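Side-chain contacts in putative general stress protein 26 (Jannaschia sp., PDB 2QEA), which is of unknown function but resembles pyridoxamine 5'-phosphate oxidase and the FMN-binding split barrels, so may bind a flavin and act as an oxidoreductase: residues Ala43-Thr48 / Glu85-Arg90; Asp53-Val58 / Asp113-Lys118; Gln66-Asp71 / Tyr77-Gly82. One frame throughout, in Å; residues are numbered along the deposited sequence.

Overall arrangement
Three kinds of contact within and against one antiparallel sheet are compared here. Interaction 3 is a true strand pairing, the hairpin of strands 63-71 and 76-87, buried and held by backbone hydrogen bonds and one amide-carboxylate bond. Interaction 2 is also buried but apolar, with helix 53-57 lying against strand 114-129. Interaction 1, at the surface, brings strand 44-49 near the C-terminal end of strand 76-87, with the indole of Trp45 spanning the gap. Interactions 1 and 2 lie close, their centres 8 Å apart, and strand 114-129 links them; interactions 1 and 3 share strand 76-87 and meet through Ile44, Phe46, Phe67 and Leu80.

Interaction 1 (Ala43-Thr48 / Glu85-Arg90); sequences AIWFIT and ERSTDR
The backbones of Trp45 and Ser87 stay well apart, with 9.2 Å between Trp45 CA and Ser87 CA, the nearest pair of alpha carbons across the two segments, and no hydrogen bond joins them. The gap is bridged mainly by the indole of Trp45, met by the short side chains of Ser87 and Asp89. Trp45 sets its CG anti to its own carbonyl carbon (chi1 -54°), and the far end of its six-membered ring comes closer to 85-90 than the start of the side chain does. There the ring is met at its edge, in plane, by the hydroxyl of Ser87: Trp45 CZ3 lies 3.4 Å from Ser87 OG. Ring-edge hydrogens are slightly positive, so a modest attraction to this oxygen is possible. The contact of Trp45 CH2 with Asp89 OD2, at 4.1 Å, is loose and oblique, the carboxylate plane turned 63° from the indole.

The two polar residues are also tied to each other by a weak hydrogen bond of 3.4 Å from Asp89 N to Ser87 OG. Asp89 is the N-cap residue of helix 90-95, and its OD1 receives a weak hydrogen bond from Glu91 N.

Strand 114-129 runs between the two segments: Phe46 pairs through its backbone with Leu117, while Glu85 and Ser87 pair with Lys118 and Leu116. Trp45 thus bridges next-nearest strands of what is probably a split-barrel sheet, touching Lys118 on the way, and its ring stacks with Phe96, which follows directly after helix 90-95.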
loop_
_atom_site.group_PDB
_atom_site.type_symbol
_atom_site.label_atom_id
_atom_site.label_comp_id
_atom_site.label_asym_id
_atom_site.label_seq_id
_atom_site.Cartn_x
_atom_site.Cartn_y
_atom_site.Cartn_z
ATOM N N ALA A 43 13.797 11.593 -5.827
ATOM C CA ALA A 43 13.422 10.450 -6.673
ATOM C C ALA A 43 13.385 9.123 -5.899
ATOM O O ALA A 43 14.141 8.934 -4.938
ATOM C CB ALA A 43 14.385 10.341 -7.843
ATOM N N ILE A 44 12.497 8.222 -6.336
ATOM C CA ILE A 44 12.342 6.871 -5.777
ATOM C C ILE A 44 12.826 5.914 -6.870
ATOM O O ILE A 44 12.300 5.938 -7.987
ATOM C CB ILE A 44 10.881 6.549 -5.389
ATOM C CG1 ILE A 44 10.320 7.610 -4.425
ATOM C CG2 ILE A 44 10.804 5.160 -4.752
ATOM C CD1 ILE A 44 8.862 7.392 -4.027
ATOM N N TRP A 45 13.809 5.073 -6.535
ATOM C CA TRP A 45 14.461 4.169 -7.495
ATOM C C TRP A 45 13.989 2.716 -7.374
ATOM O O TRP A 45 13.736 2.240 -6.262
ATOM C CB TRP A 45 15.979 4.238 -7.312
ATOM C CG TRP A 45 16.523 5.638 -7.403
ATOM C CD1 TRP A 45 16.581 6.569 -6.401
ATOM C CD2 TRP A 45 17.069 6.268 -8.562
ATOM N NE1 TRP A 45 17.144 7.733 -6.863
ATOM C CE2 TRP A 45 17.452 7.580 -8.187
ATOM C CE3 TRP A 45 17.279 5.851 -9.885
ATOM C CZ2 TRP A 45 18.037 8.482 -9.091
ATOM C CZ3 TRP A 45 17.859 6.745 -10.785
ATOM C CH2 TRP A 45 18.232 8.049 -10.383
ATOM N N PHE A 46 13.873 2.034 -8.521
ATOM C CA PHE A 46 13.452 0.622 -8.598
ATOM C C PHE A 46 14.329 -0.160 -9.581
ATOM O O PHE A 46 14.637 0.342 -10.662
ATOM C CB PHE A 46 11.995 0.499 -9.066
ATOM C CG PHE A 46 11.017 1.299 -8.256
ATOM C CD1 PHE A 46 10.400 0.748 -7.129
ATOM C CD2 PHE A 46 10.697 2.611 -8.630
ATOM C CE1 PHE A 46 9.480 1.498 -6.372
ATOM C CE2 PHE A 46 9.787 3.368 -7.889
ATOM C CZ PHE A 46 9.175 2.815 -6.757
ATOM N N ILE A 47 14.719 -1.379 -9.196
ATOM C CA ILE A 47 15.495 -2.295 -10.039
ATOM C C ILE A 47 14.499 -3.354 -10.528
ATOM O O ILE A 47 13.896 -4.052 -9.706
ATOM C CB ILE A 47 16.656 -2.962 -9.259
ATOM C CG1 ILE A 47 17.630 -1.899 -8.732
ATOM C CG2 ILE A 47 17.408 -3.951 -10.150
ATOM C CD1 ILE A 47 18.783 -2.459 -7.914
ATOM N N THR A 48 14.326 -3.454 -11.849
ATOM C CA THR A 48 13.392 -4.406 -12.475
ATOM C C THR A 48 13.976 -5.045 -13.747
ATOM O O THR A 48 15.081 -4.702 -14.173
ATOM C CB THR A 48 12.044 -3.708 -12.791
ATOM O OG1 THR A 48 11.085 -4.670 -13.256
ATOM C CG2 THR A 48 12.222 -2.598 -13.832
ATOM N N GLU A 85 10.414 6.653 -15.436
ATOM C CA GLU A 85 11.306 6.632 -16.602
ATOM C C GLU A 85 12.516 5.718 -16.429
ATOM O O GLU A 85 12.847 5.329 -15.305
ATOM C CB GLU A 85 11.814 8.055 -16.896
ATOM C CG GLU A 85 12.591 8.713 -15.745
ATOM C CD GLU A 85 13.029 10.134 -16.054
ATOM O OE1 GLU A 85 13.638 10.361 -17.122
ATOM O OE2 GLU A 85 12.794 11.021 -15.207
ATOM N N ARG A 86 13.158 5.400 -17.559
ATOM C CA ARG A 86 14.390 4.609 -17.618
ATOM C C ARG A 86 15.525 5.501 -17.093
ATOM O O ARG A 86 15.499 6.712 -17.331
ATOM C CB ARG A 86 14.707 4.249 -19.086
ATOM C CG ARG A 86 15.494 2.963 -19.331
ATOM C CD ARG A 86 14.565 1.752 -19.415
ATOM N NE ARG A 86 15.178 0.619 -20.115
ATOM C CZ ARG A 86 14.546 -0.504 -20.483
ATOM N NH1 ARG A 86 13.251 -0.701 -20.212
ATOM N NH2 ARG A 86 15.220 -1.450 -21.134
ATOM N N SER A 87 16.520 4.906 -16.439
ATOM C CA SER A 87 17.697 5.639 -15.973
ATOM C C SER A 87 18.947 4.841 -16.334
ATOM O O SER A 87 19.007 3.638 -16.065
ATOM C CB SER A 87 17.648 5.879 -14.469
ATOM O OG SER A 87 18.742 6.687 -14.069
ATOM N N THR A 88 19.915 5.518 -16.959
ATOM C CA THR A 88 21.221 4.942 -17.310
ATOM C C THR A 88 22.305 5.520 -16.370
ATOM O O THR A 88 23.471 5.638 -16.756
ATOM C CB THR A 88 21.563 5.225 -18.795
ATOM O OG1 THR A 88 21.667 6.639 -19.006
ATOM C CG2 THR A 88 20.489 4.652 -19.717
ATOM N N ASP A 89 21.912 5.842 -15.132
ATOM C CA ASP A 89 22.786 6.439 -14.127
ATOM C C ASP A 89 23.477 5.290 -13.387
ATOM O O ASP A 89 22.861 4.627 -12.545
ATOM C CB ASP A 89 21.951 7.328 -13.175
ATOM C CG ASP A 89 22.795 8.111 -12.157
ATOM O OD1 ASP A 89 24.044 8.131 -12.236
ATOM O OD2 ASP A 89 22.180 8.734 -11.264
ATOM N N ARG A 90 24.746 5.048 -13.731
ATOM C CA ARG A 90 25.565 3.998 -13.096
ATOM C C ARG A 90 25.846 4.254 -11.605
ATOM O O ARG A 90 26.050 3.299 -10.851
ATOM C CB ARG A 90 26.889 3.810 -13.847
#

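Interaction 2 (Asp53-Val58 / Asp113-Lys118); sequences DLAKGV and DVCLLK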
loop_
_atom_site.group_PDB
_atom_site.type_symbol
_atom_site.label_atom_id
_atom_site.label_comp_id
_atom_site.label_asym_id
_atom_site.label_seq_id
_atom_site.Cartn_x
_atom_site.Cartn_y
_atom_site.Cartn_z
ATOM N N ASP A 53 6.315 -5.232 -17.869
ATOM C CA ASP A 53 5.416 -4.216 -18.445
ATOM C C ASP A 53 5.836 -2.783 -18.100
ATOM O O ASP A 53 5.728 -1.897 -18.954
ATOM C CB ASP A 53 3.954 -4.460 -18.030
ATOM C CG ASP A 53 3.398 -5.795 -18.538
ATOM O OD1 ASP A 53 4.124 -6.566 -19.204
ATOM O OD2 ASP A 53 2.214 -6.076 -18.261
ATOM N N LEU A 54 6.305 -2.566 -16.866
ATOM C CA LEU A 54 6.808 -1.245 -16.435
ATOM C C LEU A 54 8.046 -0.804 -17.234
ATOM O O LEU A 54 8.158 0.373 -17.586
ATOM C CB LEU A 54 7.129 -1.217 -14.929
ATOM C CG LEU A 54 5.962 -1.330 -13.947
ATOM C CD1 LEU A 54 6.488 -1.465 -12.525
ATOM C CD2 LEU A 54 5.014 -0.137 -14.065
ATOM N N ALA A 55 8.954 -1.748 -17.509
ATOM C CA ALA A 55 10.167 -1.482 -18.302
ATOM C C ALA A 55 9.808 -1.136 -19.749
ATOM O O ALA A 55 10.256 -0.112 -20.273
ATOM C CB ALA A 55 11.117 -2.676 -18.266
ATOM N N LYS A 56 8.992 -1.989 -20.373
ATOM C CA LYS A 56 8.519 -1.765 -21.753
ATOM C C LYS A 56 7.647 -0.508 -21.884
ATOM O O LYS A 56 7.697 0.165 -22.911
ATOM C CB LYS A 56 7.765 -2.991 -22.295
ATOM C CG LYS A 56 8.643 -4.234 -22.479
ATOM C CD LYS A 56 7.906 -5.407 -23.134
ATOM C CE LYS A 56 6.755 -5.947 -22.284
ATOM N NZ LYS A 56 6.168 -7.189 -22.868
ATOM N N GLY A 57 6.864 -0.202 -20.845
ATOM C CA GLY A 57 6.005 0.988 -20.813
ATOM C C GLY A 57 6.744 2.319 -20.830
ATOM O O GLY A 57 6.225 3.300 -21.365
ATOM N N VAL A 58 7.946 2.347 -20.241
ATOM C CA VAL A 58 8.806 3.545 -20.188
ATOM C C VAL A 58 10.029 3.472 -21.132
ATOM O O VAL A 58 10.941 4.299 -21.014
ATOM C CB VAL A 58 9.279 3.838 -18.724
ATOM C CG1 VAL A 58 8.079 3.979 -17.794
ATOM C CG2 VAL A 58 10.242 2.761 -18.209
ATOM N N ASP A 113 19.394 -8.101 -18.668
ATOM C CA ASP A 113 17.995 -7.938 -18.240
ATOM C C ASP A 113 17.758 -6.828 -17.203
ATOM O O ASP A 113 16.610 -6.439 -17.012
ATOM C CB ASP A 113 17.431 -9.267 -17.701
ATOM C CG ASP A 113 17.473 -10.401 -18.731
ATOM O OD1 ASP A 113 17.813 -10.161 -19.913
ATOM O OD2 ASP A 113 17.166 -11.551 -18.346
ATOM N N VAL A 114 18.810 -6.329 -16.539
ATOM C CA VAL A 114 18.666 -5.276 -15.510
ATOM C C VAL A 114 18.184 -3.948 -16.112
ATOM O O VAL A 114 18.632 -3.554 -17.188
ATOM C CB VAL A 114 19.978 -5.070 -14.688
ATOM C CG1 VAL A 114 19.911 -3.829 -13.792
ATOM C CG2 VAL A 114 20.246 -6.284 -13.839
ATOM N N CYS A 115 17.262 -3.295 -15.399
ATOM C CA CYS A 115 16.649 -2.028 -15.803
ATOM C C CYS A 115 16.366 -1.153 -14.574
ATOM O O CYS A 115 15.536 -1.522 -13.737
ATOM C CB CYS A 115 15.346 -2.322 -16.553
ATOM S SG CYS A 115 14.363 -0.889 -16.986
ATOM N N LEU A 116 17.056 -0.015 -14.471
ATOM C CA LEU A 116 16.872 0.935 -13.364
ATOM C C LEU A 116 15.747 1.906 -13.732
ATOM O O LEU A 116 15.825 2.568 -14.771
ATOM C CB LEU A 116 18.171 1.711 -13.093
ATOM C CG LEU A 116 18.219 2.729 -11.942
ATOM C CD1 LEU A 116 17.950 2.070 -10.595
ATOM C CD2 LEU A 116 19.567 3.437 -11.918
ATOM N N LEU A 117 14.710 1.968 -12.889
ATOM C CA LEU A 117 13.571 2.880 -13.060
ATOM C C LEU A 117 13.642 3.997 -12.009
ATOM O O LEU A 117 13.993 3.736 -10.854
ATOM C CB LEU A 117 12.240 2.135 -12.944
ATOM C CG LEU A 117 11.913 1.054 -13.981
ATOM C CD1 LEU A 117 10.555 0.448 -13.672
ATOM C CD2 LEU A 117 11.935 1.597 -15.409
ATOM N N LYS A 118 13.310 5.223 -12.426
ATOM C CA LYS A 118 13.333 6.420 -11.577
ATOM C C LYS A 118 11.930 7.031 -11.539
ATOM O O LYS A 118 11.402 7.428 -12.585
ATOM C CB LYS A 118 14.332 7.438 -12.148
ATOM C CG LYS A 118 14.517 8.727 -11.331
ATOM C CD LYS A 118 15.463 9.700 -12.031
ATOM C CE LYS A 118 15.674 10.967 -11.208
ATOM N NZ LYS A 118 16.618 11.920 -11.852
#
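Val58 and Leu117 make the tightest of three apolar contacts, with Val58 CG2 3.5 Å from Leu117 CD2. The two side chains cross at a slant. At Val58 the branch that touches is CG2, which lies between the backbone N and the carbonyl carbon, while CG1 is anti to that carbon (chi1 -56°). The other methyl of Leu117, CD1, meets the root of a different side chain, resting 4.0 Å from Leu54 CB. One leucine thus spreads its two branches over successive parts of the helical segment: CD1 on Leu54 within the turn, CD2 on Val58 just after it.

Sulfur forms the third apolar contact. Cys115 holds SG anti to its backbone N (chi1 174°), and the thiol comes to 3.9 Å from Ala55 CB. Ala55 CA and Cys115 CA, at 7.0 Å, are the closest alpha carbons of the two segments.

None of the backbone bonds of 53-58 crosses to the strand: Gly57 N donates to Asp53 O over 2.8 Å, and Val58, the first residue after the helix, makes two weak bonds from its N, to Leu54 O and Ala55 O. Leu54 and Val58 also touch Ile23 of strand 19-23, so the helical segment packs on a second strand of the sheet.

A short helix thus lies on the sheet of a fold probably like the FMN-binding split barrel; between these segments the contact is apolar, consistent with burial of methyl groups and a thiol as its main contribution.

Interaction 3 (Gln66-Asp71 / Tyr77-Gly82); sequences QFVVSD and YADLDG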
loop_
_atom_site.group_PDB
_atom_site.type_symbol
_atom_site.label_atom_id
_atom_site.label_comp_id
_atom_site.label_asym_id
_atom_site.label_seq_id
_atom_site.Cartn_x
_atom_site.Cartn_y
_atom_site.Cartn_z
ATOM N N GLN A 66 1.900 6.357 -10.950
ATOM C CA GLN A 66 1.376 6.371 -9.588
ATOM C C GLN A 66 2.220 5.440 -8.719
ATOM O O GLN A 66 2.633 4.372 -9.178
ATOM C CB GLN A 66 -0.078 5.898 -9.572
ATOM C CG GLN A 66 -0.770 6.008 -8.206
ATOM C CD GLN A 66 -2.200 5.501 -8.206
ATOM O OE1 GLN A 66 -2.687 4.938 -9.189
ATOM N NE2 GLN A 66 -2.882 5.693 -7.087
ATOM N N PHE A 67 2.466 5.859 -7.478
ATOM C CA PHE A 67 3.179 5.049 -6.490
ATOM C C PHE A 67 2.459 5.182 -5.151
ATOM O O PHE A 67 2.422 6.270 -4.576
ATOM C CB PHE A 67 4.647 5.457 -6.380
ATOM C CG PHE A 67 5.449 4.584 -5.451
ATOM C CD1 PHE A 67 5.598 3.217 -5.720
ATOM C CD2 PHE A 67 6.078 5.122 -4.320
ATOM C CE1 PHE A 67 6.342 2.390 -4.862
ATOM C CE2 PHE A 67 6.834 4.308 -3.460
ATOM C CZ PHE A 67 6.970 2.942 -3.736
ATOM N N VAL A 68 1.883 4.074 -4.682
ATOM C CA VAL A 68 1.115 4.028 -3.442
ATOM C C VAL A 68 1.939 3.323 -2.364
ATOM O O VAL A 68 2.518 2.263 -2.624
ATOM C CB VAL A 68 -0.234 3.309 -3.659
ATOM C CG1 VAL A 68 -1.037 3.240 -2.370
ATOM C CG2 VAL A 68 -1.042 4.019 -4.737
ATOM N N VAL A 69 1.986 3.924 -1.172
ATOM C CA VAL A 69 2.700 3.387 -0.005
ATOM C C VAL A 69 1.714 3.238 1.162
ATOM O O VAL A 69 0.829 4.079 1.344
ATOM C CB VAL A 69 3.874 4.318 0.418
ATOM C CG1 VAL A 69 4.599 3.779 1.663
ATOM C CG2 VAL A 69 4.860 4.485 -0.721
ATOM N N SER A 70 1.863 2.148 1.918
ATOM C CA SER A 70 1.061 1.872 3.118
ATOM C C SER A 70 1.905 0.969 4.021
ATOM O O SER A 70 2.001 -0.229 3.770
ATOM C CB SER A 70 -0.272 1.213 2.750
ATOM O OG SER A 70 -1.059 0.947 3.904
ATOM N N ASP A 71 2.538 1.564 5.033
ATOM C CA ASP A 71 3.462 0.859 5.934
ATOM C C ASP A 71 3.134 1.186 7.400
ATOM O O ASP A 71 3.321 2.325 7.840
ATOM C CB ASP A 71 4.898 1.271 5.566
ATOM C CG ASP A 71 5.963 0.360 6.170
ATOM O OD1 ASP A 71 6.033 0.222 7.410
ATOM O OD2 ASP A 71 6.775 -0.185 5.389
ATOM N N TYR A 77 1.895 6.552 4.955
ATOM C CA TYR A 77 0.837 6.213 4.000
ATOM C C TYR A 77 0.834 7.342 2.978
ATOM O O TYR A 77 0.846 8.514 3.368
ATOM C CB TYR A 77 -0.515 6.091 4.711
ATOM C CG TYR A 77 -0.468 5.205 5.939
ATOM C CD1 TYR A 77 -0.695 3.828 5.845
ATOM C CD2 TYR A 77 -0.162 5.742 7.200
ATOM C CE1 TYR A 77 -0.634 3.001 6.985
ATOM C CE2 TYR A 77 -0.096 4.927 8.343
ATOM C CZ TYR A 77 -0.333 3.559 8.228
ATOM O OH TYR A 77 -0.272 2.762 9.347
ATOM N N ALA A 78 0.845 7.003 1.688
ATOM C CA ALA A 78 0.914 8.019 0.634
ATOM C C ALA A 78 0.459 7.526 -0.732
ATOM O O ALA A 78 0.848 6.440 -1.145
ATOM C CB ALA A 78 2.343 8.542 0.525
ATOM N N ASP A 79 -0.380 8.320 -1.399
ATOM C CA ASP A 79 -0.811 8.077 -2.774
ATOM C C ASP A 79 -0.124 9.204 -3.546
ATOM O O ASP A 79 -0.501 10.366 -3.393
ATOM C CB ASP A 79 -2.341 8.140 -2.903
ATOM C CG ASP A 79 -2.841 7.859 -4.325
ATOM O OD1 ASP A 79 -2.045 7.487 -5.216
ATOM O OD2 ASP A 79 -4.059 8.003 -4.556
ATOM N N LEU A 80 0.877 8.850 -4.358
ATOM C CA LEU A 80 1.706 9.817 -5.084
ATOM C C LEU A 80 1.521 9.789 -6.599
ATOM O O LEU A 80 1.512 8.715 -7.185
ATOM C CB LEU A 80 3.181 9.513 -4.818
ATOM C CG LEU A 80 3.655 9.389 -3.369
ATOM C CD1 LEU A 80 5.084 8.893 -3.370
ATOM C CD2 LEU A 80 3.525 10.705 -2.632
ATOM N N ASP A 81 1.379 10.972 -7.205
ATOM C CA ASP A 81 1.370 11.141 -8.665
ATOM C C ASP A 81 2.782 11.592 -9.025
ATOM O O ASP A 81 3.400 12.366 -8.284
ATOM C CB ASP A 81 0.356 12.200 -9.130
ATOM C CG ASP A 81 -1.089 11.737 -9.012
ATOM O OD1 ASP A 81 -1.378 10.535 -9.214
ATOM O OD2 ASP A 81 -1.956 12.592 -8.741
ATOM N N GLY A 82 3.285 11.119 -10.164
ATOM C CA GLY A 82 4.635 11.457 -10.608
ATOM C C GLY A 82 4.950 11.055 -12.034
ATOM O O GLY A 82 4.047 10.949 -12.862
#
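Gln66 and Asp79 supply the one side-chain hydrogen bond between the two segments. The glutamine is extended, with CG anti to the backbone N (chi1 -174°), and carries NE2 to 2.7 Å from Asp79 OD1. The carboxylate oxygen is met on its syn side, 30° out of the carboxylate plane, while it lies close to the amide plane of Gln66. Asp79 OD2 accepts a second bond, from the backbone N of Leu29 of the second subunit, so both oxygens of this buried acid have donors. Further along the same face, Ser70 OG sits at the edge of the Tyr77 ring, in its plane and 3.5 Å from CD1; the phenol OH bonds to Asp72. On the opposite face Phe67 and Leu80 lie side by side, with Phe67 CD2 4.0 Å from Leu80 CD1.

The antiparallel ladder places Phe67 opposite Leu80 and Val69 opposite Ala78 as hydrogen-bonded pairs, the shortest of their four bonds being Val69 N to Ala78 O at 2.8 Å. Ser70 faces Tyr77 in a non-hydrogen-bonded pair, whereas Gln66 reaches diagonally, past its own partner Asp81, to Asp79, which is paired with Val68.

Strand 19-23 flanks the hairpin beside 66-71, and strand 114-129 beside 77-82. Phe9 of helix 2-13 covers Ala78 and Leu80, whereas Met20 of the second subunit packs on Val68 and Ser70, placing the other face at the dimer interface.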